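Local coordinates for protein SPD1 nuclease (Streptococcus pyogenes, PDB 2XGR) that probably cleaves DNA as a secreted, prophage-encoded endonuclease of the His-Me finger type, a metal-dependent hydrolase family, at residues A[142-147]-A[232-237]. Sequence-based numbering, arbitrary orientation.
Sequences AWLNTG and LENSAP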
# COMPACT_ATOMS: atom_id res chain seq x y z
N ALA A 142 -9.54 9.96 6.19
CA ALA A 142 -8.57 9.76 7.30
C ALA A 142 -8.68 8.36 7.86
O ALA A 142 -7.65 7.73 8.12
CB ALA A 142 -8.89 10.84 8.43
N TRP A 143 -9.90 7.81 7.91
CA TRP A 143 -10.15 6.44 8.31
C TRP A 143 -9.33 5.46 7.45
O TRP A 143 -8.61 4.60 8.00
CB TRP A 143 -11.69 6.12 8.22
CG TRP A 143 -12.09 4.80 8.74
CD1 TRP A 143 -12.41 3.69 8.00
CD2 TRP A 143 -12.30 4.44 10.10
NE1 TRP A 143 -12.74 2.65 8.83
CE2 TRP A 143 -12.71 3.08 10.12
CE3 TRP A 143 -12.23 5.15 11.31
CZ2 TRP A 143 -13.02 2.42 11.30
CZ3 TRP A 143 -12.56 4.48 12.48
CH2 TRP A 143 -12.91 3.13 12.47
N LEU A 144 -9.40 5.61 6.12
CA LEU A 144 -8.64 4.69 5.23
C LEU A 144 -7.13 4.93 5.40
O LEU A 144 -6.32 4.00 5.40
CB LEU A 144 -9.03 4.92 3.78
CG LEU A 144 -8.21 4.07 2.80
CD1 LEU A 144 -8.21 2.59 3.12
CD2 LEU A 144 -8.79 4.32 1.39
N ASN A 145 -6.76 6.19 5.53
CA ASN A 145 -5.34 6.52 5.53
C ASN A 145 -4.62 5.99 6.81
O ASN A 145 -3.69 5.18 6.75
CB ASN A 145 -5.17 8.03 5.36
CG ASN A 145 -3.68 8.48 5.40
OD1 ASN A 145 -2.86 8.02 4.62
ND2 ASN A 145 -3.38 9.47 6.26
N THR A 146 -5.05 6.46 7.97
CA THR A 146 -4.38 6.00 9.21
C THR A 146 -5.33 5.30 10.18
O THR A 146 -4.90 4.97 11.32
CB THR A 146 -3.75 7.21 9.99
OG1 THR A 146 -4.76 8.23 10.12
CG2 THR A 146 -2.54 7.81 9.32
N GLY A 147 -6.55 4.94 9.76
CA GLY A 147 -7.36 4.09 10.62
C GLY A 147 -8.12 4.76 11.78
O GLY A 147 -8.58 4.09 12.70
N LEU A 232 -9.34 -2.44 0.48
CA LEU A 232 -9.90 -1.58 1.51
C LEU A 232 -10.86 -0.59 0.93
O LEU A 232 -10.65 -0.07 -0.18
CB LEU A 232 -8.77 -0.80 2.23
CG LEU A 232 -7.74 -1.68 2.92
CD1 LEU A 232 -6.64 -0.81 3.64
CD2 LEU A 232 -8.44 -2.54 3.96
N GLU A 233 -11.92 -0.30 1.69
CA GLU A 233 -12.91 0.69 1.24
C GLU A 233 -12.45 2.09 1.55
O GLU A 233 -11.96 2.38 2.66
CB GLU A 233 -14.30 0.42 1.95
CG GLU A 233 -14.90 -0.94 1.69
CD GLU A 233 -15.32 -1.19 0.24
OE1 GLU A 233 -15.80 -0.26 -0.45
OE2 GLU A 233 -15.09 -2.34 -0.23
N ASN A 234 -12.67 3.01 0.60
CA ASN A 234 -12.36 4.41 0.80
C ASN A 234 -13.66 5.08 1.27
O ASN A 234 -14.43 5.63 0.46
CB ASN A 234 -11.84 5.05 -0.48
CG ASN A 234 -11.25 6.44 -0.27
OD1 ASN A 234 -11.04 6.88 0.88
ND2 ASN A 234 -10.91 7.10 -1.37
N SER A 235 -13.91 4.98 2.58
CA SER A 235 -15.08 5.52 3.26
C SER A 235 -14.72 5.76 4.73
O SER A 235 -13.59 5.44 5.16
CB SER A 235 -16.26 4.51 3.15
OG SER A 235 -15.91 3.29 3.77
N ALA A 236 -15.67 6.24 5.52
CA ALA A 236 -15.42 6.39 6.96
C ALA A 236 -16.74 6.34 7.69
O ALA A 236 -17.76 6.79 7.13
CB ALA A 236 -14.76 7.72 7.25
N PRO A 237 -16.73 5.86 8.94
CA PRO A 237 -17.95 5.61 9.70
C PRO A 237 -18.92 6.78 9.72
O PRO A 237 -20.14 6.56 9.64
CB PRO A 237 -17.42 5.35 11.09
CG PRO A 237 -16.12 4.65 10.82
CD PRO A 237 -15.54 5.39 9.67
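Pro237 lies over one face of the Trp143 indole, its CD 3.5 Å from the centroid of the five-membered ring and only 16° off the ring normal, a clear CH-pi contact. The proline CG reaches on over the six-membered ring, 3.8 Å from Trp143 CZ2, so both halves of the indole are used. On the opposite face sits the carbonyl oxygen of Gly147, offset toward the rim. With chi1 at -174°, CG of Trp143 swings away from its own backbone nitrogen and the indole lies alongside the chain leaving strand 228-233; NE1 then hydrogen-bonds Glu158, which helps fix the ring's rotation. Trp143 CD1 rests 3.5 Å from Ser235 O, and Trp143 CB packs on Ala236 CB at 3.6 Å.

Leu144 fills the end nearer strand 228-233 with a forked tip. CD1 meets Leu232 CB at 3.5 Å, while CD2 sits 3.4 Å from Asn234 OD1, the leucine and asparagine side chains crossing at about a right angle. Asn234 OD1 accepts from Thr141 N, and ND2 donates to the carbonyls of Pro194 and Ala139.

Helix 142-146 falls between hairpin 119-121/137-139 and helix 160-173, an order consistent with the beta-beta-alpha element of His-Me finger nucleases; the contact joins that region to the strand end. No hydrogen bond links the segments directly, though Thr141 OG1 bonds both Ser235 O and Leu144 N. The direct contact is van der Waals and CH-pi packing, some carbons resting on oxygens, while polar bonds to outside residues probably help hold both sides in place.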